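Local coordinates for Pcza361.24 (Amycolatopsis orientalis, PDB 3G2M), which probably transfers a methyl group from S-adenosyl-L-methionine to a nitrogen of a glycopeptide during glycopeptide antibiotic biosynthesis, at residues Pro32-Leu37 and Glu229-Pro234; Ser264-Ile269 and Val287-Pro292; Ser189-Glu194 and Lys282-Val287. All blocks are in the same frame, centred on the assembly; numbering follows the deposited sequence.

Contact 1 (Pro32-Leu37 and Glu229-Pro234); sequences PHADVL and EITIHP
Glu-229 OE1 sits 4.3 Å from Pro-32 CD, beside the first turn of helix 32-40, and is gripped by two guanidinium groups: Arg-248 of the same chain and Arg-220 of the second subunit each form a salt bridge with it. The proline ring gives this carboxylate an apolar flank. Two residues further along the strand, Thr-231 divides its branches between two tasks. Its CG2, anti to the backbone N, projects at the helix and lies 4.1 Å from Ala-34 CB and 4.1 Å from His-33 ND1, approaching that ring obliquely. Its OG1 is hydrogen-bonded to Thr-31 OG1, just ahead of the helix, an oxygen that also accepts a bond from Ala-34 N. At the far end Leu-37 CD1 is laid over one face of the His-233 imidazole, a tight fit at 3.3 Å from His-233 CD2. The rotation of that ring is set by ND1, which donates to Pro-234 O at 2.9 Å from 57° out of the carbonyl plane. The His-33 ring plane is within 19° of the His-233 plane, although the side chains cross at about a right angle; the rings are slid apart, their centroids 5.7 Å from each other. His-218 of the second subunit meets both imidazoles, and its strand pairs antiparallel with 229-234. Between the segments themselves no hydrogen bond forms; apolar and ring contacts meet there, and Thr-231 bonds to Thr-31 at the helix start. The two arginines would be expected to keep Glu-229 ionised, and Arg-220 links it across the interface.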
ATOM      1  N   PRO A  32       7.037  19.301  -0.155  1.00 56.30           N
ATOM      2  CA  PRO A  32       7.009  20.522  -0.959  1.00 55.81           C
ATOM      3  C   PRO A  32       6.764  21.792  -0.139  1.00 55.41           C
ATOM      4  O   PRO A  32       7.453  22.792  -0.344  1.00 55.22           O
ATOM      5  CB  PRO A  32       5.845  20.272  -1.926  1.00 56.04           C
ATOM      6  CG  PRO A  32       5.831  18.804  -2.104  1.00 56.16           C
ATOM      7  CD  PRO A  32       6.225  18.231  -0.767  1.00 56.34           C
ATOM      8  N   HIS A  33       5.802  21.751   0.781  1.00 54.83           N
ATOM      9  CA  HIS A  33       5.503  22.908   1.622  1.00 54.39           C
ATOM     10  C   HIS A  33       6.615  23.198   2.642  1.00 53.86           C
ATOM     11  O   HIS A  33       6.919  24.364   2.910  1.00 53.29           O
ATOM     12  CB  HIS A  33       4.151  22.761   2.328  1.00 54.61           C
ATOM     13  CG  HIS A  33       3.703  24.010   3.022  1.00 55.63           C
ATOM     14  ND1 HIS A  33       4.085  24.326   4.309  1.00 56.76           N
ATOM     15  CD2 HIS A  33       2.925  25.034   2.599  1.00 56.16           C
ATOM     16  CE1 HIS A  33       3.556  25.488   4.650  1.00 57.08           C
ATOM     17  NE2 HIS A  33       2.846  25.939   3.631  1.00 56.80           N
ATOM     18  N   ALA A  34       7.210  22.142   3.199  1.00 53.31           N
ATOM     19  CA  ALA A  34       8.337  22.282   4.128  1.00 53.19           C
ATOM     20  C   ALA A  34       9.538  22.952   3.463  1.00 53.04           C
ATOM     21  O   ALA A  34      10.150  23.843   4.050  1.00 52.93           O
ATOM     22  CB  ALA A  34       8.734  20.931   4.718  1.00 53.01           C
ATOM     23  N   ASP A  35       9.858  22.525   2.241  1.00 53.04           N
ATOM     24  CA  ASP A  35      10.955  23.107   1.465  1.00 53.29           C
ATOM     25  C   ASP A  35      10.806  24.614   1.285  1.00 53.17           C
ATOM     26  O   ASP A  35      11.759  25.366   1.504  1.00 52.81           O
ATOM     27  CB  ASP A  35      11.067  22.437   0.095  1.00 53.64           C
ATOM     28  CG  ASP A  35      11.622  21.033   0.174  1.00 54.83           C
ATOM     29  OD1 ASP A  35      11.906  20.555   1.298  1.00 56.39           O
ATOM     30  OD2 ASP A  35      11.772  20.403  -0.895  1.00 56.44           O
ATOM     31  N   VAL A  36       9.607  25.040   0.892  1.00 53.18           N
ATOM     32  CA  VAL A  36       9.288  26.461   0.717  1.00 53.18           C
ATOM     33  C   VAL A  36       9.387  27.235   2.042  1.00 53.32           C
ATOM     34  O   VAL A  36       9.932  28.342   2.078  1.00 52.93           O
ATOM     35  CB  VAL A  36       7.897  26.652   0.045  1.00 53.32           C
ATOM     36  CG1 VAL A  36       7.548  28.123  -0.089  1.00 52.83           C
ATOM     37  CG2 VAL A  36       7.876  25.991  -1.329  1.00 53.24           C
ATOM     38  N   LEU A  37       8.879  26.634   3.120  1.00 53.73           N
ATOM     39  CA  LEU A  37       8.974  27.198   4.473  1.00 54.26           C
ATOM     40  C   LEU A  37      10.410  27.421   4.928  1.00 54.35           C
ATOM     41  O   LEU A  37      10.780  28.533   5.299  1.00 54.33           O
ATOM     42  CB  LEU A  37       8.284  26.289   5.493  1.00 54.50           C
ATOM     43  CG  LEU A  37       6.867  26.579   5.982  1.00 54.93           C
ATOM     44  CD1 LEU A  37       6.462  25.452   6.912  1.00 54.75           C
ATOM     45  CD2 LEU A  37       6.774  27.926   6.695  1.00 55.39           C
ATOM     46  N   GLU A 229       0.364  12.453   4.334  1.00 39.79           N
ATOM     47  CA  GLU A 229       1.516  13.314   4.536  1.00 40.53           C
ATOM     48  C   GLU A 229       1.103  14.537   5.336  1.00 40.79           C
ATOM     49  O   GLU A 229       0.153  15.236   4.972  1.00 40.34           O
ATOM     50  CB  GLU A 229       2.095  13.741   3.187  1.00 40.76           C
ATOM     51  CG  GLU A 229       3.404  14.510   3.288  1.00 41.85           C
ATOM     52  CD  GLU A 229       3.653  15.356   2.060  1.00 43.12           C
ATOM     53  OE1 GLU A 229       4.346  14.881   1.139  1.00 44.80           O
ATOM     54  OE2 GLU A 229       3.143  16.490   2.008  1.00 43.78           O
ATOM     55  N   ILE A 230       1.806  14.774   6.439  1.00 41.18           N
ATOM     56  CA  ILE A 230       1.571  15.960   7.261  1.00 42.05           C
ATOM     57  C   ILE A 230       2.814  16.843   7.330  1.00 42.16           C
ATOM     58  O   ILE A 230       3.945  16.345   7.337  1.00 41.78           O
ATOM     59  CB  ILE A 230       1.089  15.605   8.699  1.00 42.06           C
ATOM     60  CG1 ILE A 230       2.148  14.779   9.442  1.00 41.87           C
ATOM     61  CG2 ILE A 230      -0.259  14.877   8.634  1.00 42.41           C
ATOM     62  CD1 ILE A 230       1.964  14.700  10.953  1.00 42.39           C
ATOM     63  N   THR A 231       2.583  18.152   7.338  1.00 42.64           N
ATOM     64  CA  THR A 231       3.614  19.151   7.582  1.00 43.09           C
ATOM     65  C   THR A 231       3.072  20.071   8.669  1.00 43.56           C
ATOM     66  O   THR A 231       2.051  20.736   8.470  1.00 43.49           O
ATOM     67  CB  THR A 231       3.928  19.991   6.311  1.00 43.43           C
ATOM     68  OG1 THR A 231       4.336  19.132   5.238  1.00 43.14           O
ATOM     69  CG2 THR A 231       5.037  21.018   6.594  1.00 43.24           C
ATOM     70  N   ILE A 232       3.750  20.094   9.815  1.00 43.95           N
ATOM     71  CA  ILE A 232       3.359  20.947  10.943  1.00 44.46           C
ATOM     72  C   ILE A 232       4.450  21.967  11.258  1.00 44.65           C
ATOM     73  O   ILE A 232       5.634  21.634  11.308  1.00 44.65           O
ATOM     74  CB  ILE A 232       3.047  20.127  12.228  1.00 44.47           C
ATOM     75  CG1 ILE A 232       2.154  18.925  11.905  1.00 44.32           C
ATOM     76  CG2 ILE A 232       2.392  21.021  13.295  1.00 44.46           C
ATOM     77  CD1 ILE A 232       2.059  17.892  13.020  1.00 44.40           C
ATOM     78  N   HIS A 233       4.032  23.210  11.468  1.00 45.14           N
ATOM     79  CA  HIS A 233       4.937  24.293  11.826  1.00 45.55           C
ATOM     80  C   HIS A 233       4.183  25.302  12.691  1.00 46.15           C
ATOM     81  O   HIS A 233       2.953  25.351  12.640  1.00 45.90           O
ATOM     82  CB  HIS A 233       5.469  24.974  10.563  1.00 45.52           C
ATOM     83  CG  HIS A 233       4.408  25.641   9.747  1.00 45.26           C
ATOM     84  ND1 HIS A 233       3.997  26.935   9.978  1.00 44.37           N
ATOM     85  CD2 HIS A 233       3.666  25.190   8.707  1.00 44.73           C
ATOM     86  CE1 HIS A 233       3.054  27.256   9.110  1.00 44.44           C
ATOM     87  NE2 HIS A 233       2.834  26.215   8.330  1.00 43.72           N
ATOM     88  N   PRO A 234       4.910  26.101  13.499  1.00 46.82           N
ATOM     89  CA  PRO A 234       4.237  27.140  14.282  1.00 47.43           C
ATOM     90  C   PRO A 234       3.643  28.236  13.395  1.00 48.05           C
ATOM     91  O   PRO A 234       4.207  28.558  12.346  1.00 48.00           O
ATOM     92  CB  PRO A 234       5.354  27.702  15.167  1.00 47.53           C
ATOM     93  CG  PRO A 234       6.617  27.347  14.474  1.00 47.25           C
ATOM     94  CD  PRO A 234       6.364  26.070  13.744  1.00 46.89           C
TER

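Contact 2 (Ser264-Ile269 and Val287-Pro292); sequences SGFDVI and VEAVMP
The Phe-266 ring carries the selenium of Met-291, a selenomethionine, over one face: SE stands 3.8 Å from the ring centroid and 14° off its normal, a Met-aromatic contact. Ser-264 OG, hydrogen-bonded to Leu-261 O, lies in plane at the ring edge, and Ala-289 CB approaches obliquely, 3.9 Å from Phe-266 CD1. Bends at chi2 and chi3 (-54° and -66°) fold the Met-291 chain back, so that SE reaches the ring while CE rests near Gly-265 O. Pro-292 presses on the same carbonyl, with its CD 3.1 Å from Gly-265 O. Its ring also crosses the Asp-267 carboxylate at a slant; Pro-292 CB is 3.6 Å from Asp-267 OD2. Gly-265 itself ends the preceding helix in a Schellman motif with positive phi. Asp-267 and Val-290 form an antiparallel hydrogen-bonded pair. Asp-267 N donates to Val-290 O at 2.7 Å, Val-290 N returns a bond to Asp-267 O, and Ile-269 N continues the series to Glu-288 O at 2.9 Å. On the face shared by Asp-267 and Val-290, Ile-269 CD1 meets Val-290 CG1 at 3.8 Å. The opposite face holds Val-268 and Ala-289, with Val-268 CG1 lying 3.9 Å from Val-287 CG1. Leu-261 of helix 254-263 covers Phe-266, Val-268 and Val-287, and helix 166-179 packs on Phe-266 through Val-176. Strand 184-191 flanks 287-290, Lys-185 forming a salt bridge with Glu-288, and 267-274 is the outermost strand on this side within the chain.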
ATOM      1  N   SER A 264      -9.497 -13.309   3.632  1.00 33.81           N
ATOM      2  CA  SER A 264      -8.912 -14.089   4.726  1.00 34.13           C
ATOM      3  C   SER A 264      -9.891 -15.051   5.396  1.00 34.15           C
ATOM      4  O   SER A 264      -9.487 -15.848   6.250  1.00 34.40           O
ATOM      5  CB  SER A 264      -8.297 -13.167   5.785  1.00 34.18           C
ATOM      6  OG  SER A 264      -9.302 -12.583   6.601  1.00 35.48           O
ATOM      7  N   GLY A 265     -11.171 -14.967   5.025  1.00 33.91           N
ATOM      8  CA  GLY A 265     -12.186 -15.906   5.511  1.00 33.38           C
ATOM      9  C   GLY A 265     -13.245 -15.325   6.435  1.00 33.34           C
ATOM     10  O   GLY A 265     -14.124 -16.048   6.889  1.00 32.98           O
ATOM     11  N   PHE A 266     -13.162 -14.027   6.725  1.00 33.01           N
ATOM     12  CA  PHE A 266     -14.169 -13.358   7.550  1.00 33.06           C
ATOM     13  C   PHE A 266     -15.381 -12.981   6.711  1.00 33.36           C
ATOM     14  O   PHE A 266     -15.271 -12.773   5.503  1.00 33.10           O
ATOM     15  CB  PHE A 266     -13.604 -12.074   8.188  1.00 32.85           C
ATOM     16  CG  PHE A 266     -12.705 -12.311   9.371  1.00 31.84           C
ATOM     17  CD1 PHE A 266     -13.234 -12.426  10.655  1.00 31.95           C
ATOM     18  CD2 PHE A 266     -11.329 -12.415   9.204  1.00 32.14           C
ATOM     19  CE1 PHE A 266     -12.397 -12.640  11.768  1.00 31.70           C
ATOM     20  CE2 PHE A 266     -10.481 -12.631  10.308  1.00 31.36           C
ATOM     21  CZ  PHE A 266     -11.020 -12.749  11.584  1.00 32.43           C
ATOM     22  N   ASP A 267     -16.532 -12.891   7.371  1.00 33.98           N
ATOM     23  CA  ASP A 267     -17.705 -12.212   6.844  1.00 34.89           C
ATOM     24  C   ASP A 267     -17.761 -10.822   7.448  1.00 34.61           C
ATOM     25  O   ASP A 267     -17.852 -10.694   8.664  1.00 35.24           O
ATOM     26  CB  ASP A 267     -18.987 -12.946   7.252  1.00 35.39           C
ATOM     27  CG  ASP A 267     -19.233 -14.199   6.448  1.00 37.48           C
ATOM     28  OD1 ASP A 267     -18.593 -14.385   5.389  1.00 38.82           O
ATOM     29  OD2 ASP A 267     -20.091 -14.998   6.887  1.00 40.10           O
ATOM     30  N   VAL A 268     -17.709  -9.790   6.613  1.00 34.55           N
ATOM     31  CA  VAL A 268     -17.854  -8.414   7.096  1.00 34.74           C
ATOM     32  C   VAL A 268     -19.348  -8.083   7.145  1.00 35.15           C
ATOM     33  O   VAL A 268     -20.017  -7.995   6.116  1.00 34.80           O
ATOM     34  CB  VAL A 268     -17.019  -7.391   6.251  1.00 34.74           C
ATOM     35  CG1 VAL A 268     -17.354  -5.954   6.622  1.00 33.93           C
ATOM     36  CG2 VAL A 268     -15.506  -7.637   6.440  1.00 33.59           C
ATOM     37  N   ILE A 269     -19.871  -7.937   8.357  1.00 35.68           N
ATOM     38  CA  ILE A 269     -21.328  -7.873   8.556  1.00 36.06           C
ATOM     39  C   ILE A 269     -21.887  -6.461   8.769  1.00 36.52           C
ATOM     40  O   ILE A 269     -23.106  -6.264   8.755  1.00 36.44           O
ATOM     41  CB  ILE A 269     -21.795  -8.823   9.700  1.00 35.88           C
ATOM     42  CG1 ILE A 269     -21.067  -8.505  11.009  1.00 36.01           C
ATOM     43  CG2 ILE A 269     -21.592 -10.286   9.285  1.00 36.34           C
ATOM     44  CD1 ILE A 269     -21.589  -9.265  12.231  1.00 36.03           C
ATOM     45  N   VAL A 287     -15.838  -1.256  11.460  1.00 32.18           N
ATOM     46  CA  VAL A 287     -16.077  -2.491  10.709  1.00 32.67           C
ATOM     47  C   VAL A 287     -16.290  -3.645  11.687  1.00 32.68           C
ATOM     48  O   VAL A 287     -15.522  -3.806  12.634  1.00 32.43           O
ATOM     49  CB  VAL A 287     -14.884  -2.798   9.750  1.00 32.63           C
ATOM     50  CG1 VAL A 287     -15.001  -4.186   9.112  1.00 33.11           C
ATOM     51  CG2 VAL A 287     -14.761  -1.720   8.669  1.00 32.95           C
ATOM     52  N   GLU A 288     -17.348  -4.426  11.471  1.00 32.85           N
ATOM     53  CA  GLU A 288     -17.607  -5.629  12.272  1.00 32.80           C
ATOM     54  C   GLU A 288     -17.425  -6.864  11.406  1.00 32.92           C
ATOM     55  O   GLU A 288     -18.021  -6.966  10.326  1.00 32.63           O
ATOM     56  CB  GLU A 288     -19.030  -5.630  12.826  1.00 33.37           C
ATOM     57  CG  GLU A 288     -19.335  -4.523  13.814  1.00 34.16           C
ATOM     58  CD  GLU A 288     -20.815  -4.336  14.008  1.00 35.90           C
ATOM     59  OE1 GLU A 288     -21.473  -5.307  14.455  1.00 36.93           O
ATOM     60  OE2 GLU A 288     -21.318  -3.230  13.699  1.00 33.67           O
ATOM     61  N   ALA A 289     -16.620  -7.808  11.886  1.00 32.74           N
ATOM     62  CA  ALA A 289     -16.363  -9.031  11.129  1.00 32.91           C
ATOM     63  C   ALA A 289     -16.476 -10.265  12.007  1.00 33.04           C
ATOM     64  O   ALA A 289     -16.098 -10.247  13.182  1.00 32.77           O
ATOM     65  CB  ALA A 289     -14.994  -8.978  10.455  1.00 32.65           C
ATOM     66  N   VAL A 290     -16.996 -11.337  11.419  1.00 33.44           N
ATOM     67  CA  VAL A 290     -17.149 -12.617  12.112  1.00 34.55           C
ATOM     68  C   VAL A 290     -16.722 -13.771  11.205  1.00 35.30           C
ATOM     69  O   VAL A 290     -16.647 -13.614   9.987  1.00 35.45           O
ATOM     70  CB  VAL A 290     -18.614 -12.849  12.586  1.00 34.54           C
ATOM     71  CG1 VAL A 290     -19.045 -11.770  13.588  1.00 34.66           C
ATOM     72  CG2 VAL A 290     -19.586 -12.909  11.390  1.00 34.44           C
HETATM   73  N   MSE A 291     -16.457 -14.930  11.797  1.00 36.50           N
HETATM   74  CA  MSE A 291     -16.180 -16.132  11.015  1.00 38.02           C
HETATM   75  C   MSE A 291     -17.498 -16.788  10.608  1.00 38.67           C
HETATM   76  O   MSE A 291     -18.424 -16.840  11.413  1.00 39.19           O
HETATM   77  CB  MSE A 291     -15.315 -17.107  11.817  1.00 38.46           C
HETATM   78  CG  MSE A 291     -13.897 -16.606  12.067  1.00 39.98           C
HETATM   79 SE   MSE A 291     -13.006 -16.106  10.405  1.00 45.43          SE
HETATM   80  CE  MSE A 291     -12.912 -17.875   9.577  1.00 42.15           C
ATOM     81  N   PRO A 292     -17.594 -17.283   9.355  1.00 39.17           N
ATOM     82  CA  PRO A 292     -18.818 -17.939   8.877  1.00 39.58           C
ATOM     83  C   PRO A 292     -19.125 -19.253   9.599  1.00 39.97           C
ATOM     84  O   PRO A 292     -18.316 -19.732  10.399  1.00 40.41           O
ATOM     85  CB  PRO A 292     -18.521 -18.218   7.397  1.00 39.63           C
ATOM     86  CG  PRO A 292     -17.331 -17.376   7.051  1.00 39.53           C
ATOM     87  CD  PRO A 292     -16.552 -17.247   8.314  1.00 38.93           C
TER

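Contact 3 (Ser189-Glu194 and Lys282-Val287); sequences SLAMSE and KDMVLV
Strands 184-191 and 284-290 are where the parallel part of the central methyltransferase sheet gives way to its antiparallel end, and Leu-190 with Val-285 is their hydrogen-bonded pair. Leu-190 N donates to Val-285 O at 2.9 Å in the carbonyl plane, though the N-H itself is bent at 137°, and Val-285 N returns a bond to Leu-190 O at 2.8 Å. Ser-189 with Leu-286 and Ala-191 with Met-284 are the non-hydrogen-bonded pairs on either side. Past the strand end Met-192 N still reaches Asp-283 O at 2.9 Å, but from 57° above the carbonyl plane, consistent with the chain departing from the sheet after Ala-191. The selenomethionine side chain of Met-192 closes that end. Its CG is anti to the backbone N (chi1 179°), which sends the chain across the opposing segment; SE then lies 3.8 Å from Val-285 CG2 and CE ends against Lys-282 O. On the same side Leu-190 CD1 touches Val-287 CG2 at 3.8 Å, and helix 254-263 covers this apolar face through Pro-254, Val-257 and Leu-261. The other face is more mixed. Ser-189 CB is 4.1 Å from Leu-286 CD2 and 4.2 Å from Met-284 SE (also a selenomethionine), while Phe-75 of helix 69-79 packs on both Ser-189 and Leu-286. Ser-189 OG is hydrogen-bonded to Glu-71 and Ser-158 N. The Ser-189 side chain is about 4 Å from that of Ser-157, a residue that binds S-adenosyl-L-methionine, placing this face beside the cofactor site, though no ligand is bound to this chain. Strand order 3-2-1-4-5-7-6, with the seventh strand antiparallel between the fifth and the sixth, is the signature of the Rossmann-like class I methyltransferase fold.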
ATOM      1  N   SER A 189     -11.550  -0.055  13.718  1.00 31.88           N
ATOM      2  CA  SER A 189     -11.762   1.298  13.223  1.00 31.31           C
ATOM      3  C   SER A 189     -10.758   1.549  12.109  1.00 31.62           C
ATOM      4  O   SER A 189      -9.638   1.033  12.155  1.00 31.58           O
ATOM      5  CB  SER A 189     -11.619   2.337  14.329  1.00 31.79           C
ATOM      6  OG  SER A 189     -10.281   2.438  14.778  1.00 31.60           O
ATOM      7  N   LEU A 190     -11.173   2.316  11.103  1.00 31.19           N
ATOM      8  CA  LEU A 190     -10.336   2.603   9.940  1.00 31.68           C
ATOM      9  C   LEU A 190     -10.580   4.029   9.494  1.00 31.66           C
ATOM     10  O   LEU A 190     -11.716   4.384   9.180  1.00 32.01           O
ATOM     11  CB  LEU A 190     -10.666   1.657   8.773  1.00 31.22           C
ATOM     12  CG  LEU A 190     -10.516   0.140   9.006  1.00 32.55           C
ATOM     13  CD1 LEU A 190     -11.226  -0.664   7.926  1.00 32.12           C
ATOM     14  CD2 LEU A 190      -9.060  -0.262   9.102  1.00 32.48           C
ATOM     15  N   ALA A 191      -9.518   4.828   9.458  1.00 31.99           N
ATOM     16  CA  ALA A 191      -9.592   6.195   8.941  1.00 33.15           C
ATOM     17  C   ALA A 191      -9.991   6.195   7.462  1.00 33.93           C
ATOM     18  O   ALA A 191      -9.526   5.351   6.688  1.00 33.57           O
ATOM     19  CB  ALA A 191      -8.270   6.909   9.139  1.00 33.04           C
HETATM   20  N   MSE A 192     -10.847   7.150   7.092  1.00 34.70           N
HETATM   21  CA  MSE A 192     -11.451   7.223   5.762  1.00 36.65           C
HETATM   22  C   MSE A 192     -11.165   8.590   5.147  1.00 35.73           C
HETATM   23  O   MSE A 192     -11.714   9.604   5.584  1.00 35.30           O
HETATM   24  CB  MSE A 192     -12.970   6.963   5.836  1.00 36.28           C
HETATM   25  CG  MSE A 192     -13.733   7.039   4.489  1.00 38.09           C
HETATM   26 SE   MSE A 192     -15.695   6.772   4.638  1.00 42.63          SE
HETATM   27  CE  MSE A 192     -16.125   8.361   5.669  1.00 41.23           C
ATOM     28  N   SER A 193     -10.300   8.605   4.134  1.00 35.50           N
ATOM     29  CA  SER A 193      -9.927   9.836   3.434  1.00 35.51           C
ATOM     30  C   SER A 193     -11.068  10.334   2.562  1.00 36.07           C
ATOM     31  O   SER A 193     -12.046   9.616   2.338  1.00 35.43           O
ATOM     32  CB  SER A 193      -8.710   9.588   2.547  1.00 35.45           C
ATOM     33  OG  SER A 193      -9.061   8.761   1.452  1.00 33.52           O
ATOM     34  N   GLU A 194     -10.931  11.557   2.054  1.00 37.05           N
ATOM     35  CA  GLU A 194     -11.905  12.096   1.107  1.00 38.94           C
ATOM     36  C   GLU A 194     -12.025  11.204  -0.134  1.00 39.20           C
ATOM     37  O   GLU A 194     -13.133  10.909  -0.570  1.00 39.10           O
ATOM     38  CB  GLU A 194     -11.570  13.540   0.717  1.00 38.52           C
ATOM     39  CG  GLU A 194     -12.746  14.279   0.088  1.00 40.62           C
ATOM     40  CD  GLU A 194     -12.404  15.684  -0.392  1.00 40.77           C
ATOM     41  OE1 GLU A 194     -11.425  16.288   0.110  1.00 43.74           O
ATOM     42  OE2 GLU A 194     -13.127  16.187  -1.280  1.00 43.60           O
ATOM     43  N   LYS A 282     -17.625  12.711   9.018  1.00 43.85           N
ATOM     44  CA  LYS A 282     -17.349  11.320   9.339  1.00 42.95           C
ATOM     45  C   LYS A 282     -16.047  10.930   8.634  1.00 41.97           C
ATOM     46  O   LYS A 282     -15.972  10.924   7.404  1.00 42.04           O
ATOM     47  CB  LYS A 282     -18.528  10.429   8.934  1.00 42.82           C
ATOM     48  CG  LYS A 282     -19.791  10.687   9.766  1.00 43.34           C
ATOM     49  CD  LYS A 282     -20.952   9.806   9.333  1.00 43.42           C
ATOM     50  CE  LYS A 282     -22.004   9.679  10.432  1.00 44.53           C
ATOM     51  NZ  LYS A 282     -22.807  10.918  10.618  1.00 45.67           N
ATOM     52  N   ASP A 283     -15.012  10.658   9.426  1.00 40.76           N
ATOM     53  CA  ASP A 283     -13.665  10.426   8.903  1.00 39.73           C
ATOM     54  C   ASP A 283     -13.101   9.058   9.299  1.00 39.22           C
ATOM     55  O   ASP A 283     -11.893   8.831   9.237  1.00 37.85           O
ATOM     56  CB  ASP A 283     -12.720  11.547   9.359  1.00 39.68           C
ATOM     57  CG  ASP A 283     -12.584  11.627  10.871  1.00 39.53           C
ATOM     58  OD1 ASP A 283     -13.336  10.944  11.588  1.00 39.28           O
ATOM     59  OD2 ASP A 283     -11.718  12.388  11.347  1.00 40.69           O
HETATM   60  N   MSE A 284     -13.995   8.157   9.687  1.00 38.95           N
HETATM   61  CA  MSE A 284     -13.618   6.848  10.179  1.00 40.11           C
HETATM   62  C   MSE A 284     -14.762   5.873   9.979  1.00 37.94           C
HETATM   63  O   MSE A 284     -15.924   6.275   9.950  1.00 37.67           O
HETATM   64  CB  MSE A 284     -13.274   6.948  11.664  1.00 40.07           C
HETATM   65  CG  MSE A 284     -12.418   5.837  12.190  1.00 42.18           C
HETATM   66 SE   MSE A 284     -11.574   6.464  13.826  1.00 47.01          SE
HETATM   67  CE  MSE A 284     -10.059   7.406  13.023  1.00 46.66           C
ATOM     68  N   VAL A 285     -14.423   4.592   9.855  1.00 36.17           N
ATOM     69  CA  VAL A 285     -15.399   3.521   9.667  1.00 34.98           C
ATOM     70  C   VAL A 285     -15.203   2.450  10.755  1.00 34.38           C
ATOM     71  O   VAL A 285     -14.072   2.009  11.005  1.00 33.87           O
ATOM     72  CB  VAL A 285     -15.278   2.886   8.240  1.00 35.00           C
ATOM     73  CG1 VAL A 285     -16.265   1.744   8.055  1.00 35.43           C
ATOM     74  CG2 VAL A 285     -15.507   3.933   7.166  1.00 34.82           C
ATOM     75  N   LEU A 286     -16.298   2.071  11.416  1.00 33.15           N
ATOM     76  CA  LEU A 286     -16.285   0.945  12.342  1.00 32.49           C
ATOM     77  C   LEU A 286     -16.758  -0.307  11.618  1.00 32.28           C
ATOM     78  O   LEU A 286     -17.924  -0.409  11.225  1.00 31.47           O
ATOM     79  CB  LEU A 286     -17.153   1.218  13.584  1.00 32.38           C
ATOM     80  CG  LEU A 286     -16.760   0.592  14.937  1.00 31.55           C
ATOM     81  CD1 LEU A 286     -16.801  -0.938  14.915  1.00 30.82           C
ATOM     82  CD2 LEU A 286     -15.400   1.088  15.459  1.00 30.92           C
ATOM     83  N   VAL A 287     -15.838  -1.256  11.460  1.00 32.18           N
ATOM     84  CA  VAL A 287     -16.077  -2.491  10.709  1.00 32.67           C
ATOM     85  C   VAL A 287     -16.290  -3.645  11.687  1.00 32.68           C
ATOM     86  O   VAL A 287     -15.522  -3.806  12.634  1.00 32.43           O
ATOM     87  CB  VAL A 287     -14.884  -2.798   9.750  1.00 32.63           C
ATOM     88  CG1 VAL A 287     -15.001  -4.186   9.112  1.00 33.11           C
ATOM     89  CG2 VAL A 287     -14.761  -1.720   8.669  1.00 32.95           C
TER

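In the fold
Contacts 2 and 3 belong to one sheet and share Val-287: strand 284-290 pairs with 184-191 in contact 3 and with the outermost strand 267-274 in contact 2, the centres of these two contacts about 17 Å apart. Both rest on regular backbone bonding. All three contacts are partly buried; contact 3, about 10 Å from the chain centre, is the most central and borders the cofactor site, whereas contact 2 runs out to exposed residues at the modelled C-terminus. Contact 1 belongs to a different sheet, its centre about 25 Å from the chain centre. Its imidazoles and Glu-229 also meet the second subunit, a partner reached by contact 3 only at the end of segment 189-194.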